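Local coordinates for protein tricorn protease (Thermoplasma acidophilum, PDB 1K32) that acts as a serine protease in protein degradation, probably breaking down peptides released by the proteasome, with beta propellers thought to gate substrate passage, at residues V314-A319 with L336-V341; E301-P305 with D612-S616; D425-N431 with P477-S483. All coordinates share one frame; numbering follows the deposited sequence.

Interaction 1: residues V314-A319 with L336-V341; sequences VSRGQA and LRIRYV
Gly317 and Ile338 meet backbone to backbone: Ile338 N donates to Gly317 O at 3.0 Å in a nearly straight bond (N-H...O 176°), although the donor stands well above the carbonyl plane. Gly317, with its positive phi of 73°, sits in the type I' turn Ser315 to Gln318, and a CB on it would collide with Leu336 CD2, the methyl that packs 3.8 Å from Arg316 O. The turn closes the hairpin of strands 311-315 and 318-322 in the first blade of a seven-bladed beta propeller, and it rests on the chain entering strand 338-343, the inner strand of the next blade. Beyond the bond, Ile338 keeps CG1 opposite its carbonyl carbon (chi1 -74°), and the extended chain brings CD1 to 3.6 Å from Ala319 CB, with CG2 against the same methyl. A serine here, lacking CD1 and CG2, would probably open a gap beside Ala319 CB, with Val341 left to cover that methyl from this strand. Val314 divides its branches: CG1 lies 3.5 Å from Ile338 O, a buried carbonyl with no polar partner, while Val314 CG2 meets Val341 CG2 at 3.7 Å. Nearby, the guanidinium of Arg337 is drawn off to Glu666.

Interaction 2: residues E301-P305 with D612-S616; sequences EDFSP and DLRLS
A salt-bridge network made by Asp302, Arg614 and Asp612 spans the seam between strands 301-305 and 612-615, with the ring of Phe303 beneath it. Arg614 NH1 reaches Asp302 OD2 at 2.8 Å, but the angle at the hydrogen is only 121°, a weak hydrogen bond within an ion pair. The same carboxylate oxygen also pairs with Arg342, so two cations share it. On its own strand Arg614 turns NH2 to Asp612 OD1, which lies at the guanidinium edge, in its plane, 3.1 Å from NH2; this second bond is likewise weak. Both strands are the first strands of their blades, the first and the last of a seven-bladed propeller, so the contact lies where the ring closes. The strands point the same general way but cross at 35°, their axes 6.9 Å apart at closest, and no backbone hydrogen bond joins them. Bends at chi2 and chi3 fold the arginine back over Phe303, placing Arg614 CZ 5.0 Å from the centroid of the Phe303 ring and almost on its normal, a cation-pi contact with the two planes 45° apart. Phe303 O sits over the centre of one guanidinium face, 3.6 Å from Arg614 CZ; this buried carbonyl oxygen has no hydrogen-bond partner, though the positive group probably eases its burial. Further along, Pro305 CG packs 3.8 Å from Ser616 CA.

Interaction 3: residues D425-N431 with P477-S483; sequences DFTISDN and PAFDADS
Thr427 faces the chain of Pro477 to Phe479, and its side chain can be traced atom by atom. Thr427 CB comes within 3.4 Å of Pro477 O. From there the methyl CG2 of Thr427, held between the backbone N and carbonyl carbon, lies 3.3 Å from Pro477 O and also touches the ring of Pro477 and, obliquely, that of Phe479. The hydroxyl takes the remaining direction: OG1, opposite the backbone N (chi1 -165°), is hydrogen-bonded to a water that accepts from Phe479 N at 2.9 Å, joining the strands where their backbones stand too far apart to bond directly. A different water lies within hydrogen-bonding distance of both Asp425 OD2 and Pro477 O as a donor, though it has more acceptors in reach than protons to give. Further on, Ser429 CB lies over one face of the Phe479 ring, 4.0 Å from its centroid, a CH-pi contact offset toward the rim, while its OG is turned to Asn431 OD1 and Phe434 N. Past the strands the loops stay in touch. A water accepts from Asp430 N and is bonded to both Asp480 O and Ser483 OG, and Asn431 N adds a weak bond to Ser483 OG at 3.4 Å. Asp430 OD1 shares another water with Ala481 O and is also paired with Arg619 and Arg388. Strands 426-428 and 477-479 run nearly parallel, 8° apart with axes 6.3 Å from each other, as expected of the first strands of adjacent blades in a beta propeller.

All three contacts join neighbouring blades of one seven-bladed propeller: interaction 1 the first and second, interaction 2 the first and last, interaction 3 the fourth and fifth. Interactions 1 and 2, with centres about 14 Å apart, touch directly: strands 300-305 and 311-315 are neighbours in one sheet, with a probable hydrogen bond from Glu301 N to Val314 O at 2.7 Å, and Asp302 OD1 accepts from Val341 N. Interaction 3 stands off, its centre about 17 Å from that of interaction 2 and about 27 Å from that of interaction 1. Toward the peptidase part, Arg337 of interaction 1 bonds to Arg973 O, within the range of the S41 family.

Interaction 1: residues V314-A319 with L336-V341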
ATOM      1  N   VAL A 314     -22.933  22.427 -25.735  1.00 25.43           N
ATOM      2  CA  VAL A 314     -24.121  22.924 -26.397  1.00 25.65           C
ATOM      3  C   VAL A 314     -25.351  22.395 -25.678  1.00 24.39           C
ATOM      4  O   VAL A 314     -25.390  21.236 -25.270  1.00 24.91           O
ATOM      5  CB  VAL A 314     -24.126  22.457 -27.874  1.00 25.12           C
ATOM      6  CG1 VAL A 314     -25.406  22.883 -28.574  1.00 25.52           C
ATOM      7  CG2 VAL A 314     -22.902  23.002 -28.578  1.00 26.13           C
ATOM      8  N   SER A 315     -26.348  23.249 -25.517  1.00 24.76           N
ATOM      9  CA  SER A 315     -27.579  22.843 -24.855  1.00 24.49           C
ATOM     10  C   SER A 315     -28.752  23.681 -25.306  1.00 23.67           C
ATOM     11  O   SER A 315     -28.696  24.907 -25.287  1.00 24.62           O
ATOM     12  CB  SER A 315     -27.443  22.952 -23.332  1.00 24.67           C
ATOM     13  OG  SER A 315     -28.674  22.621 -22.712  1.00 23.98           O
ATOM     14  N   ARG A 316     -29.821  23.006 -25.715  1.00 23.78           N
ATOM     15  CA  ARG A 316     -31.021  23.697 -26.155  1.00 23.75           C
ATOM     16  C   ARG A 316     -30.658  24.742 -27.212  1.00 22.64           C
ATOM     17  O   ARG A 316     -31.156  25.862 -27.183  1.00 23.78           O
ATOM     18  CB  ARG A 316     -31.702  24.364 -24.949  1.00 23.34           C
ATOM     19  CG  ARG A 316     -33.206  24.491 -25.052  1.00 23.94           C
ATOM     20  CD  ARG A 316     -33.787  25.237 -23.855  1.00 25.90           C
ATOM     21  NE  ARG A 316     -35.222  25.457 -24.003  1.00 26.19           N
ATOM     22  CZ  ARG A 316     -36.150  24.525 -23.820  1.00 28.37           C
ATOM     23  NH1 ARG A 316     -37.438  24.821 -23.990  1.00 27.63           N
ATOM     24  NH2 ARG A 316     -35.800  23.301 -23.447  1.00 28.39           N
ATOM     25  N   GLY A 317     -29.768  24.366 -28.127  1.00 22.91           N
ATOM     26  CA  GLY A 317     -29.376  25.256 -29.215  1.00 22.47           C
ATOM     27  C   GLY A 317     -28.474  26.417 -28.848  1.00 21.93           C
ATOM     28  O   GLY A 317     -28.186  27.277 -29.677  1.00 20.25           O
ATOM     29  N   GLN A 318     -28.042  26.457 -27.596  1.00 22.77           N
ATOM     30  CA  GLN A 318     -27.157  27.520 -27.136  1.00 22.24           C
ATOM     31  C   GLN A 318     -25.801  26.898 -26.842  1.00 23.30           C
ATOM     32  O   GLN A 318     -25.713  25.698 -26.559  1.00 23.29           O
ATOM     33  CB  GLN A 318     -27.717  28.166 -25.872  1.00 23.45           C
ATOM     34  CG  GLN A 318     -29.070  28.832 -26.035  1.00 21.84           C
ATOM     35  CD  GLN A 318     -29.527  29.465 -24.738  1.00 23.17           C
ATOM     36  OE1 GLN A 318     -28.751  30.143 -24.070  1.00 26.25           O
ATOM     37  NE2 GLN A 318     -30.790  29.256 -24.377  1.00 22.32           N
ATOM     38  N   ALA A 319     -24.748  27.707 -26.886  1.00 22.92           N
ATOM     39  CA  ALA A 319     -23.402  27.201 -26.653  1.00 24.28           C
ATOM     40  C   ALA A 319     -22.707  28.011 -25.578  1.00 24.87           C
ATOM     41  O   ALA A 319     -22.890  29.227 -25.488  1.00 26.85           O
ATOM     42  CB  ALA A 319     -22.595  27.241 -27.949  1.00 24.80           C
ATOM     43  N   LEU A 336     -30.385  31.474 -31.998  1.00 32.30           N
ATOM     44  CA  LEU A 336     -30.723  30.058 -32.001  1.00 34.36           C
ATOM     45  C   LEU A 336     -30.183  29.074 -33.017  1.00 36.62           C
ATOM     46  O   LEU A 336     -30.004  29.348 -34.207  1.00 38.78           O
ATOM     47  CB  LEU A 336     -32.236  29.861 -31.924  1.00 33.28           C
ATOM     48  CG  LEU A 336     -32.696  29.593 -30.488  1.00 31.81           C
ATOM     49  CD1 LEU A 336     -34.176  29.256 -30.476  1.00 32.50           C
ATOM     50  CD2 LEU A 336     -31.887  28.443 -29.905  1.00 32.33           C
ATOM     51  N   ARG A 337     -29.961  27.895 -32.454  1.00 36.70           N
ATOM     52  CA  ARG A 337     -29.442  26.687 -33.059  1.00 34.16           C
ATOM     53  C   ARG A 337     -27.995  26.603 -33.478  1.00 31.70           C
ATOM     54  O   ARG A 337     -27.648  26.511 -34.656  1.00 29.71           O
ATOM     55  CB  ARG A 337     -30.368  26.166 -34.157  1.00 33.95           C
ATOM     56  CG  ARG A 337     -31.110  24.892 -33.688  1.00 34.00           C
ATOM     57  CD  ARG A 337     -30.218  23.668 -33.834  1.00 34.62           C
ATOM     58  NE  ARG A 337     -30.290  22.670 -32.764  1.00 28.95           N
ATOM     59  CZ  ARG A 337     -31.115  21.625 -32.737  1.00 31.50           C
ATOM     60  NH1 ARG A 337     -31.068  20.775 -31.713  1.00 25.75           N
ATOM     61  NH2 ARG A 337     -31.994  21.426 -33.718  1.00 29.70           N
ATOM     62  N   ILE A 338     -27.149  26.635 -32.459  1.00 27.26           N
ATOM     63  CA  ILE A 338     -25.736  26.433 -32.644  1.00 26.16           C
ATOM     64  C   ILE A 338     -25.787  24.904 -32.574  1.00 26.31           C
ATOM     65  O   ILE A 338     -26.299  24.343 -31.603  1.00 25.30           O
ATOM     66  CB  ILE A 338     -24.927  27.023 -31.464  1.00 27.54           C
ATOM     67  CG1 ILE A 338     -24.902  28.555 -31.574  1.00 28.39           C
ATOM     68  CG2 ILE A 338     -23.522  26.459 -31.445  1.00 24.60           C
ATOM     69  CD1 ILE A 338     -24.036  29.244 -30.520  1.00 29.55           C
ATOM     70  N   ARG A 339     -25.314  24.229 -33.613  1.00 26.26           N
ATOM     71  CA  ARG A 339     -25.358  22.773 -33.643  1.00 26.47           C
ATOM     72  C   ARG A 339     -24.102  22.096 -33.103  1.00 27.85           C
ATOM     73  O   ARG A 339     -24.192  21.072 -32.428  1.00 29.94           O
ATOM     74  CB  ARG A 339     -25.621  22.277 -35.072  1.00 24.95           C
ATOM     75  CG  ARG A 339     -26.975  22.675 -35.653  1.00 26.74           C
ATOM     76  CD  ARG A 339     -27.202  22.012 -37.011  1.00 26.72           C
ATOM     77  NE  ARG A 339     -28.403  22.504 -37.683  1.00 25.96           N
ATOM     78  CZ  ARG A 339     -29.648  22.312 -37.254  1.00 27.69           C
ATOM     79  NH1 ARG A 339     -30.668  22.810 -37.948  1.00 25.89           N
ATOM     80  NH2 ARG A 339     -29.880  21.622 -36.140  1.00 23.52           N
ATOM     81  N   TYR A 340     -22.935  22.646 -33.427  1.00 27.26           N
ATOM     82  CA  TYR A 340     -21.670  22.080 -32.959  1.00 27.10           C
ATOM     83  C   TYR A 340     -20.700  23.197 -32.608  1.00 27.19           C
ATOM     84  O   TYR A 340     -20.821  24.325 -33.099  1.00 26.12           O
ATOM     85  CB  TYR A 340     -21.025  21.174 -34.024  1.00 27.77           C
ATOM     86  CG  TYR A 340     -21.946  20.120 -34.597  1.00 28.51           C
ATOM     87  CD1 TYR A 340     -22.673  20.368 -35.759  1.00 28.47           C
ATOM     88  CD2 TYR A 340     -22.125  18.890 -33.956  1.00 27.52           C
ATOM     89  CE1 TYR A 340     -23.554  19.425 -36.270  1.00 26.43           C
ATOM     90  CE2 TYR A 340     -23.008  17.943 -34.460  1.00 26.32           C
ATOM     91  CZ  TYR A 340     -23.715  18.220 -35.617  1.00 25.92           C
ATOM     92  OH  TYR A 340     -24.588  17.302 -36.133  1.00 26.68           O
ATOM     93  N   VAL A 341     -19.743  22.865 -31.746  1.00 27.27           N
ATOM     94  CA  VAL A 341     -18.717  23.793 -31.290  1.00 26.64           C
ATOM     95  C   VAL A 341     -17.426  22.988 -31.117  1.00 26.69           C
ATOM     96  O   VAL A 341     -17.422  21.913 -30.517  1.00 24.74           O
ATOM     97  CB  VAL A 341     -19.118  24.457 -29.949  1.00 26.18           C
ATOM     98  CG1 VAL A 341     -18.036  25.418 -29.493  1.00 26.93           C
ATOM     99  CG2 VAL A 341     -20.427  25.209 -30.110  1.00 24.30           C
TER

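Interaction 2: residues E301-P305 with D612-S616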
ATOM      1  N   GLU A 301     -25.884  18.633 -25.210  1.00 36.86           N
ATOM      2  CA  GLU A 301     -25.439  17.972 -26.428  1.00 40.54           C
ATOM      3  C   GLU A 301     -23.959  18.345 -26.544  1.00 40.57           C
ATOM      4  O   GLU A 301     -23.426  19.108 -25.740  1.00 41.46           O
ATOM      5  CB  GLU A 301     -26.179  18.534 -27.658  1.00 42.47           C
ATOM      6  CG  GLU A 301     -27.695  18.586 -27.541  1.00 46.27           C
ATOM      7  CD  GLU A 301     -28.370  19.354 -28.673  1.00 48.53           C
ATOM      8  OE1 GLU A 301     -28.285  20.605 -28.698  1.00 48.23           O
ATOM      9  OE2 GLU A 301     -28.995  18.704 -29.545  1.00 51.26           O
ATOM     10  N   ASP A 302     -23.295  17.772 -27.528  1.00 42.40           N
ATOM     11  CA  ASP A 302     -21.909  18.102 -27.829  1.00 42.55           C
ATOM     12  C   ASP A 302     -21.109  18.777 -26.698  1.00 43.27           C
ATOM     13  O   ASP A 302     -21.235  19.983 -26.492  1.00 45.09           O
ATOM     14  CB  ASP A 302     -21.937  19.027 -29.051  1.00 43.26           C
ATOM     15  CG  ASP A 302     -20.601  19.141 -29.737  1.00 45.89           C
ATOM     16  OD1 ASP A 302     -20.451  20.046 -30.589  1.00 43.00           O
ATOM     17  OD2 ASP A 302     -19.710  18.321 -29.435  1.00 47.79           O
ATOM     18  N   PHE A 303     -20.307  18.010 -25.956  1.00 41.14           N
ATOM     19  CA  PHE A 303     -19.459  18.583 -24.908  1.00 37.48           C
ATOM     20  C   PHE A 303     -18.033  18.413 -25.433  1.00 35.87           C
ATOM     21  O   PHE A 303     -17.699  17.370 -25.971  1.00 34.60           O
ATOM     22  CB  PHE A 303     -19.656  17.858 -23.573  1.00 39.81           C
ATOM     23  CG  PHE A 303     -19.280  16.409 -23.596  1.00 40.76           C
ATOM     24  CD1 PHE A 303     -17.975  16.010 -23.331  1.00 41.28           C
ATOM     25  CD2 PHE A 303     -20.236  15.438 -23.883  1.00 41.24           C
ATOM     26  CE1 PHE A 303     -17.629  14.662 -23.350  1.00 42.34           C
ATOM     27  CE2 PHE A 303     -19.901  14.089 -23.903  1.00 42.37           C
ATOM     28  CZ  PHE A 303     -18.596  13.699 -23.636  1.00 42.58           C
ATOM     29  N   SER A 304     -17.194  19.433 -25.299  1.00 33.99           N
ATOM     30  CA  SER A 304     -15.840  19.334 -25.842  1.00 34.33           C
ATOM     31  C   SER A 304     -14.769  20.086 -25.039  1.00 33.14           C
ATOM     32  O   SER A 304     -15.037  21.123 -24.445  1.00 31.93           O
ATOM     33  CB  SER A 304     -15.868  19.852 -27.286  1.00 34.38           C
ATOM     34  OG  SER A 304     -14.815  19.319 -28.063  1.00 40.25           O
ATOM     35  N   PRO A 305     -13.533  19.568 -25.016  1.00 33.27           N
ATOM     36  CA  PRO A 305     -12.459  20.238 -24.272  1.00 33.61           C
ATOM     37  C   PRO A 305     -11.810  21.374 -25.052  1.00 32.83           C
ATOM     38  O   PRO A 305     -11.633  21.285 -26.265  1.00 31.71           O
ATOM     39  CB  PRO A 305     -11.478  19.111 -24.000  1.00 33.65           C
ATOM     40  CG  PRO A 305     -11.600  18.285 -25.242  1.00 35.01           C
ATOM     41  CD  PRO A 305     -13.099  18.231 -25.460  1.00 34.93           C
ATOM     42  N   ASP A 612     -19.349   7.685 -23.792  1.00 33.56           N
ATOM     43  CA  ASP A 612     -18.873   8.623 -24.799  1.00 34.80           C
ATOM     44  C   ASP A 612     -17.490   9.127 -24.380  1.00 34.53           C
ATOM     45  O   ASP A 612     -17.188   9.203 -23.184  1.00 34.55           O
ATOM     46  CB  ASP A 612     -19.861   9.795 -24.907  1.00 36.97           C
ATOM     47  CG  ASP A 612     -19.676  10.619 -26.177  1.00 40.73           C
ATOM     48  OD1 ASP A 612     -20.343  11.672 -26.300  1.00 43.23           O
ATOM     49  OD2 ASP A 612     -18.877  10.226 -27.054  1.00 42.50           O
ATOM     50  N   LEU A 613     -16.645   9.452 -25.356  1.00 32.44           N
ATOM     51  CA  LEU A 613     -15.298   9.947 -25.065  1.00 32.36           C
ATOM     52  C   LEU A 613     -14.826  10.997 -26.062  1.00 33.89           C
ATOM     53  O   LEU A 613     -14.971  10.827 -27.273  1.00 33.06           O
ATOM     54  CB  LEU A 613     -14.292   8.795 -25.051  1.00 30.60           C
ATOM     55  CG  LEU A 613     -12.850   9.154 -24.642  1.00 30.66           C
ATOM     56  CD1 LEU A 613     -12.155   7.926 -24.065  1.00 28.62           C
ATOM     57  CD2 LEU A 613     -12.076   9.712 -25.833  1.00 30.33           C
ATOM     58  N   ARG A 614     -14.244  12.071 -25.538  1.00 35.08           N
ATOM     59  CA  ARG A 614     -13.715  13.164 -26.351  1.00 37.70           C
ATOM     60  C   ARG A 614     -12.255  13.376 -25.967  1.00 37.51           C
ATOM     61  O   ARG A 614     -11.917  13.376 -24.787  1.00 37.80           O
ATOM     62  CB  ARG A 614     -14.488  14.461 -26.091  1.00 40.08           C
ATOM     63  CG  ARG A 614     -15.894  14.505 -26.649  1.00 42.30           C
ATOM     64  CD  ARG A 614     -15.890  14.373 -28.158  1.00 46.54           C
ATOM     65  NE  ARG A 614     -16.999  15.106 -28.753  1.00 47.84           N
ATOM     66  CZ  ARG A 614     -18.281  14.847 -28.524  1.00 50.61           C
ATOM     67  NH1 ARG A 614     -19.216  15.580 -29.117  1.00 51.85           N
ATOM     68  NH2 ARG A 614     -18.633  13.856 -27.715  1.00 49.75           N
ATOM     69  N   LEU A 615     -11.391  13.569 -26.954  1.00 37.57           N
ATOM     70  CA  LEU A 615      -9.978  13.768 -26.664  1.00 38.24           C
ATOM     71  C   LEU A 615      -9.543  15.157 -27.119  1.00 37.64           C
ATOM     72  O   LEU A 615      -9.934  15.613 -28.188  1.00 34.63           O
ATOM     73  CB  LEU A 615      -9.147  12.710 -27.386  1.00 39.49           C
ATOM     74  CG  LEU A 615      -7.864  12.202 -26.725  1.00 42.73           C
ATOM     75  CD1 LEU A 615      -6.955  11.673 -27.829  1.00 43.87           C
ATOM     76  CD2 LEU A 615      -7.154  13.305 -25.956  1.00 44.18           C
ATOM     77  N   SER A 616      -8.724  15.821 -26.312  1.00 38.10           N
ATOM     78  CA  SER A 616      -8.256  17.157 -26.661  1.00 39.51           C
ATOM     79  C   SER A 616      -7.281  17.140 -27.832  1.00 40.15           C
ATOM     80  O   SER A 616      -6.727  16.100 -28.178  1.00 39.99           O
ATOM     81  CB  SER A 616      -7.604  17.835 -25.454  1.00 39.04           C
ATOM     82  OG  SER A 616      -6.369  17.240 -25.123  1.00 39.05           O
TER

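Interaction 3: residues D425-N431 with P477-S483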
ATOM      1  N   ASP A 425     -17.085  10.144 -40.218  1.00 19.13           N
ATOM      2  CA  ASP A 425     -15.913   9.606 -39.515  1.00 20.39           C
ATOM      3  C   ASP A 425     -14.628  10.084 -40.226  1.00 19.37           C
ATOM      4  O   ASP A 425     -14.228   9.517 -41.241  1.00 18.11           O
ATOM      5  CB  ASP A 425     -15.989   8.064 -39.497  1.00 20.63           C
ATOM      6  CG  ASP A 425     -14.928   7.417 -38.604  1.00 20.93           C
ATOM      7  OD1 ASP A 425     -14.964   6.173 -38.443  1.00 21.84           O
ATOM      8  OD2 ASP A 425     -14.063   8.136 -38.068  1.00 18.45           O
ATOM      9  N   PHE A 426     -14.003  11.137 -39.692  1.00 19.23           N
ATOM     10  CA  PHE A 426     -12.782  11.698 -40.281  1.00 19.65           C
ATOM     11  C   PHE A 426     -11.834  12.236 -39.230  1.00 20.07           C
ATOM     12  O   PHE A 426     -12.230  12.472 -38.093  1.00 18.85           O
ATOM     13  CB  PHE A 426     -13.103  12.825 -41.279  1.00 19.44           C
ATOM     14  CG  PHE A 426     -13.960  13.940 -40.718  1.00 21.60           C
ATOM     15  CD1 PHE A 426     -15.310  14.026 -41.043  1.00 20.97           C
ATOM     16  CD2 PHE A 426     -13.407  14.931 -39.908  1.00 21.19           C
ATOM     17  CE1 PHE A 426     -16.095  15.086 -40.577  1.00 21.87           C
ATOM     18  CE2 PHE A 426     -14.189  15.998 -39.437  1.00 20.68           C
ATOM     19  CZ  PHE A 426     -15.529  16.076 -39.772  1.00 19.07           C
ATOM     20  N   THR A 427     -10.582  12.444 -39.625  1.00 20.67           N
ATOM     21  CA  THR A 427      -9.567  12.953 -38.710  1.00 22.69           C
ATOM     22  C   THR A 427      -8.555  13.792 -39.497  1.00 23.68           C
ATOM     23  O   THR A 427      -8.408  13.624 -40.703  1.00 22.23           O
ATOM     24  CB  THR A 427      -8.841  11.778 -37.981  1.00 21.26           C
ATOM     25  OG1 THR A 427      -8.114  12.286 -36.861  1.00 22.10           O
ATOM     26  CG2 THR A 427      -7.869  11.053 -38.923  1.00 21.07           C
ATOM     27  N   ILE A 428      -7.867  14.698 -38.810  1.00 22.68           N
ATOM     28  CA  ILE A 428      -6.889  15.562 -39.466  1.00 23.72           C
ATOM     29  C   ILE A 428      -5.523  15.374 -38.843  1.00 23.60           C
ATOM     30  O   ILE A 428      -5.403  15.443 -37.618  1.00 24.48           O
ATOM     31  CB  ILE A 428      -7.264  17.051 -39.304  1.00 22.02           C
ATOM     32  CG1 ILE A 428      -8.742  17.248 -39.622  1.00 22.19           C
ATOM     33  CG2 ILE A 428      -6.389  17.913 -40.220  1.00 21.80           C
ATOM     34  CD1 ILE A 428      -9.243  18.629 -39.315  1.00 21.84           C
ATOM     35  N   SER A 429      -4.497  15.164 -39.674  1.00 22.40           N
ATOM     36  CA  SER A 429      -3.128  14.987 -39.174  1.00 22.21           C
ATOM     37  C   SER A 429      -2.670  16.226 -38.409  1.00 22.91           C
ATOM     38  O   SER A 429      -3.119  17.341 -38.699  1.00 23.23           O
ATOM     39  CB  SER A 429      -2.153  14.693 -40.329  1.00 24.29           C
ATOM     40  OG  SER A 429      -2.155  15.717 -41.322  1.00 24.53           O
ATOM     41  N   ASP A 430      -1.779  16.040 -37.438  1.00 23.96           N
ATOM     42  CA  ASP A 430      -1.297  17.163 -36.637  1.00 26.01           C
ATOM     43  C   ASP A 430      -0.589  18.258 -37.429  1.00 26.95           C
ATOM     44  O   ASP A 430      -0.609  19.413 -37.021  1.00 26.84           O
ATOM     45  CB  ASP A 430      -0.370  16.685 -35.520  1.00 28.89           C
ATOM     46  CG  ASP A 430      -1.122  16.050 -34.362  1.00 32.60           C
ATOM     47  OD1 ASP A 430      -0.551  15.999 -33.255  1.00 34.34           O
ATOM     48  OD2 ASP A 430      -2.270  15.596 -34.556  1.00 33.94           O
ATOM     49  N   ASN A 431       0.043  17.903 -38.544  1.00 26.64           N
ATOM     50  CA  ASN A 431       0.722  18.899 -39.361  1.00 28.75           C
ATOM     51  C   ASN A 431      -0.244  19.493 -40.396  1.00 29.87           C
ATOM     52  O   ASN A 431       0.172  20.201 -41.316  1.00 28.14           O
ATOM     53  CB  ASN A 431       1.948  18.294 -40.063  1.00 27.76           C
ATOM     54  CG  ASN A 431       1.589  17.168 -41.011  1.00 27.42           C
ATOM     55  OD1 ASN A 431       0.436  17.017 -41.404  1.00 25.25           O
ATOM     56  ND2 ASN A 431       2.586  16.378 -41.393  1.00 24.43           N
ATOM     57  N   PRO A 477     -10.214   6.343 -38.287  1.00 16.93           N
ATOM     58  CA  PRO A 477      -8.807   6.664 -38.583  1.00 15.82           C
ATOM     59  C   PRO A 477      -8.206   7.648 -37.567  1.00 16.10           C
ATOM     60  O   PRO A 477      -8.880   8.549 -37.066  1.00 14.07           O
ATOM     61  CB  PRO A 477      -8.871   7.274 -39.985  1.00 15.10           C
ATOM     62  CG  PRO A 477     -10.266   7.918 -40.012  1.00 17.16           C
ATOM     63  CD  PRO A 477     -11.115   6.828 -39.354  1.00 15.40           C
ATOM     64  N   ALA A 478      -6.929   7.473 -37.268  1.00 17.17           N
ATOM     65  CA  ALA A 478      -6.237   8.358 -36.341  1.00 18.19           C
ATOM     66  C   ALA A 478      -4.745   8.372 -36.661  1.00 18.65           C
ATOM     67  O   ALA A 478      -4.114   7.312 -36.720  1.00 18.57           O
ATOM     68  CB  ALA A 478      -6.469   7.901 -34.895  1.00 17.55           C
ATOM     69  N   PHE A 479      -4.194   9.562 -36.913  1.00 17.57           N
ATOM     70  CA  PHE A 479      -2.765   9.699 -37.202  1.00 19.78           C
ATOM     71  C   PHE A 479      -2.003   9.797 -35.885  1.00 19.66           C
ATOM     72  O   PHE A 479      -2.563  10.208 -34.886  1.00 17.78           O
ATOM     73  CB  PHE A 479      -2.459  10.979 -38.002  1.00 18.35           C
ATOM     74  CG  PHE A 479      -3.011  10.983 -39.391  1.00 17.04           C
ATOM     75  CD1 PHE A 479      -4.221  11.606 -39.671  1.00 19.60           C
ATOM     76  CD2 PHE A 479      -2.328  10.352 -40.417  1.00 17.77           C
ATOM     77  CE1 PHE A 479      -4.744  11.600 -40.959  1.00 18.98           C
ATOM     78  CE2 PHE A 479      -2.834  10.336 -41.710  1.00 19.00           C
ATOM     79  CZ  PHE A 479      -4.051  10.964 -41.984  1.00 19.77           C
ATOM     80  N   ASP A 480      -0.735   9.403 -35.880  1.00 21.65           N
ATOM     81  CA  ASP A 480       0.063   9.539 -34.664  1.00 24.07           C
ATOM     82  C   ASP A 480       0.538  10.994 -34.617  1.00 25.55           C
ATOM     83  O   ASP A 480       0.455  11.715 -35.616  1.00 25.10           O
ATOM     84  CB  ASP A 480       1.253   8.559 -34.649  1.00 25.17           C
ATOM     85  CG  ASP A 480       2.095   8.616 -35.915  1.00 27.08           C
ATOM     86  OD1 ASP A 480       3.019   7.780 -36.041  1.00 28.90           O
ATOM     87  OD2 ASP A 480       1.847   9.478 -36.780  1.00 26.96           O
ATOM     88  N   ALA A 481       1.016  11.427 -33.459  1.00 26.07           N
ATOM     89  CA  ALA A 481       1.461  12.806 -33.282  1.00 27.37           C
ATOM     90  C   ALA A 481       2.437  13.323 -34.347  1.00 27.88           C
ATOM     91  O   ALA A 481       2.329  14.460 -34.793  1.00 28.02           O
ATOM     92  CB  ALA A 481       2.071  12.970 -31.893  1.00 27.32           C
ATOM     93  N   ASP A 482       3.383  12.489 -34.758  1.00 29.15           N
ATOM     94  CA  ASP A 482       4.375  12.900 -35.746  1.00 30.56           C
ATOM     95  C   ASP A 482       3.878  12.846 -37.184  1.00 28.95           C
ATOM     96  O   ASP A 482       4.642  13.089 -38.108  1.00 28.85           O
ATOM     97  CB  ASP A 482       5.636  12.034 -35.614  1.00 33.55           C
ATOM     98  CG  ASP A 482       6.401  12.300 -34.328  1.00 38.37           C
ATOM     99  OD1 ASP A 482       7.412  11.600 -34.088  1.00 42.00           O
ATOM    100  OD2 ASP A 482       6.000  13.204 -33.554  1.00 40.30           O
ATOM    101  N   SER A 483       2.603  12.525 -37.377  1.00 28.47           N
ATOM    102  CA  SER A 483       2.051  12.436 -38.724  1.00 27.25           C
ATOM    103  C   SER A 483       2.858  11.476 -39.620  1.00 28.46           C
ATOM    104  O   SER A 483       3.118  11.779 -40.788  1.00 27.91           O
ATOM    105  CB  SER A 483       2.029  13.832 -39.375  1.00 28.64           C
ATOM    106  OG  SER A 483       1.176  14.727 -38.682  1.00 24.78           O
TER
HETATM  107  O   HOH W   1     -11.749   9.287 -36.921  1.00 35.64           O
HETATM  108  O   HOH W   2      -5.679  11.928 -36.194  1.00 22.10           O
HETATM  109  O   HOH W   3      -1.049  13.525 -36.977  1.00 36.21           O
HETATM  110  O   HOH W   4       1.935  16.816 -32.914  1.00 36.85           O